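Local coordinates for protein SAM dependent methyltransferase (Aquifex aeolicus, PDB 3DH0) that binds S-adenosylmethionine and probably transfers its methyl group to an acceptor, at residues A[102-107]-A[129-134]. Sequence-based numbering, arbitrary orientation.
Sequences LPDNTV and LKRVAK
L102 offers its carbonyl oxygen to the guanidinium of R131, which takes it end-on with both terminal nitrogens: NH2 lies 2.7 Å from L102 O, nearly in line with the C=O bond, and NH1 3.0 Å. Both bonds run in the guanidinium plane, while L102 CB packs on V132 CG1. T106 OG1 donates to P103 O (2.7 Å), in the carbonyl plane, closing a bond within the loop. D104 meets the same arginine. Its OD2 forms a salt bridge to R131 NH1 (2.7 Å), approached from above the carboxylate plane, and the two side chains cross at about a right angle. A bend at chi3 (73°) brings the guanidinium edge-on to the loop backbone; its NH2 also pairs with E128. From N105 onward the loop's N-H groups bond the last helix carbonyls: N105 N to R131 O, T106 N and V107 N both to V132 O. K134 extends beside the loop, CG and CE each 3.4 Å from N105 O. With V107 N to V132 O, K134 N to V107 O (3.0 Å) makes the parallel bridge of V107 with A133. Thus strand 107-113 starts beside short strand 133-134, directly after helix 122-132, in the Rossmann-like methyltransferase fold, V132's side chain about 11 Å from bound SAM; I100 and I110 pack against V132 and A133 respectively.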
loop_
_atom_site.group_PDB
_atom_site.type_symbol
_atom_site.label_atom_id
_atom_site.label_comp_id
_atom_site.label_asym_id
_atom_site.label_seq_id
_atom_site.Cartn_x
_atom_site.Cartn_y
_atom_site.Cartn_z
ATOM N N LEU A 102 9.434 -8.657 -9.168
ATOM C CA LEU A 102 10.369 -7.591 -9.482
ATOM C C LEU A 102 11.807 -7.948 -9.132
ATOM O O LEU A 102 12.053 -8.799 -8.278
ATOM C CB LEU A 102 9.974 -6.334 -8.708
ATOM C CG LEU A 102 9.165 -5.207 -9.353
ATOM C CD1 LEU A 102 8.100 -5.713 -10.276
ATOM C CD2 LEU A 102 8.567 -4.406 -8.232
ATOM N N PRO A 103 12.783 -7.324 -9.820
ATOM C CA PRO A 103 14.185 -7.623 -9.501
ATOM C C PRO A 103 14.625 -6.856 -8.251
ATOM O O PRO A 103 14.009 -5.866 -7.878
ATOM C CB PRO A 103 14.940 -7.183 -10.758
ATOM C CG PRO A 103 14.062 -6.131 -11.356
ATOM C CD PRO A 103 12.672 -6.698 -11.151
ATOM N N ASP A 104 15.686 -7.318 -7.602
ATOM C CA ASP A 104 16.182 -6.663 -6.402
ATOM C C ASP A 104 16.433 -5.172 -6.586
ATOM O O ASP A 104 16.645 -4.687 -7.695
ATOM C CB ASP A 104 17.490 -7.302 -5.942
ATOM C CG ASP A 104 17.356 -8.773 -5.643
ATOM O OD1 ASP A 104 18.027 -9.240 -4.703
ATOM O OD2 ASP A 104 16.606 -9.474 -6.343
ATOM N N ASN A 105 16.398 -4.457 -5.470
ATOM C CA ASN A 105 16.674 -3.026 -5.423
ATOM C C ASN A 105 16.057 -2.198 -6.544
ATOM O O ASN A 105 16.742 -1.430 -7.223
ATOM C CB ASN A 105 18.188 -2.845 -5.391
ATOM C CG ASN A 105 18.855 -3.799 -4.410
ATOM O OD1 ASN A 105 18.640 -3.708 -3.201
ATOM N ND2 ASN A 105 19.646 -4.732 -4.928
ATOM N N THR A 106 14.748 -2.331 -6.715
ATOM C CA THR A 106 14.052 -1.596 -7.754
ATOM C C THR A 106 13.033 -0.580 -7.221
ATOM O O THR A 106 12.545 0.258 -7.982
ATOM C CB THR A 106 13.341 -2.574 -8.738
ATOM O OG1 THR A 106 12.610 -3.561 -7.999
ATOM C CG2 THR A 106 14.354 -3.276 -9.630
ATOM N N VAL A 107 12.715 -0.631 -5.930
ATOM C CA VAL A 107 11.731 0.313 -5.400
ATOM C C VAL A 107 12.234 1.264 -4.324
ATOM O O VAL A 107 12.976 0.879 -3.426
ATOM C CB VAL A 107 10.488 -0.411 -4.854
ATOM C CG1 VAL A 107 9.938 -1.344 -5.905
ATOM C CG2 VAL A 107 10.839 -1.161 -3.596
ATOM N N LEU A 129 9.780 -8.211 0.539
ATOM C CA LEU A 129 9.707 -6.772 0.328
ATOM C C LEU A 129 11.061 -6.054 0.304
ATOM O O LEU A 129 11.276 -5.170 -0.520
ATOM C CB LEU A 129 8.820 -6.133 1.393
ATOM C CG LEU A 129 7.420 -5.658 0.979
ATOM C CD1 LEU A 129 6.756 -5.056 2.185
ATOM C CD2 LEU A 129 7.488 -4.628 -0.140
ATOM N N LYS A 130 11.959 -6.422 1.219
ATOM C CA LYS A 130 13.285 -5.805 1.298
ATOM C C LYS A 130 14.076 -6.076 0.026
ATOM O O LYS A 130 14.834 -5.234 -0.447
ATOM C CB LYS A 130 14.091 -6.369 2.465
ATOM C CG LYS A 130 13.426 -6.394 3.819
ATOM C CD LYS A 130 14.518 -6.351 4.886
ATOM C CE LYS A 130 14.101 -6.961 6.219
ATOM N NZ LYS A 130 14.228 -8.435 6.243
ATOM N N ARG A 131 13.900 -7.274 -0.512
ATOM C CA ARG A 131 14.600 -7.666 -1.718
ATOM C C ARG A 131 14.331 -6.686 -2.849
ATOM O O ARG A 131 15.270 -6.122 -3.421
ATOM C CB ARG A 131 14.189 -9.084 -2.141
ATOM C CG ARG A 131 14.986 -9.607 -3.317
ATOM C CD ARG A 131 14.555 -10.994 -3.731
ATOM N NE ARG A 131 13.264 -10.992 -4.408
ATOM C CZ ARG A 131 13.007 -10.314 -5.520
ATOM N NH1 ARG A 131 13.951 -9.577 -6.088
ATOM N NH2 ARG A 131 11.806 -10.373 -6.071
ATOM N N VAL A 132 13.055 -6.471 -3.165
ATOM C CA VAL A 132 12.706 -5.563 -4.248
ATOM C C VAL A 132 12.992 -4.121 -3.861
ATOM O O VAL A 132 13.110 -3.242 -4.715
ATOM C CB VAL A 132 11.212 -5.702 -4.655
ATOM C CG1 VAL A 132 10.903 -7.138 -5.025
ATOM C CG2 VAL A 132 10.307 -5.227 -3.528
ATOM N N ALA A 133 13.114 -3.893 -2.561
ATOM C CA ALA A 133 13.381 -2.563 -2.033
ATOM C C ALA A 133 14.856 -2.191 -2.145
ATOM O O ALA A 133 15.721 -3.011 -1.858
ATOM C CB ALA A 133 12.950 -2.502 -0.578
ATOM N N LYS A 134 15.133 -0.952 -2.546
ATOM C CA LYS A 134 16.506 -0.470 -2.666
ATOM C C LYS A 134 17.141 -0.343 -1.282
ATOM O O LYS A 134 16.449 -0.325 -0.268
ATOM C CB LYS A 134 16.544 0.884 -3.376
ATOM C CG LYS A 134 15.977 0.836 -4.770
ATOM C CD LYS A 134 16.315 2.050 -5.609
ATOM C CE LYS A 134 15.783 1.835 -7.017
ATOM N NZ LYS A 134 16.018 2.961 -7.949
#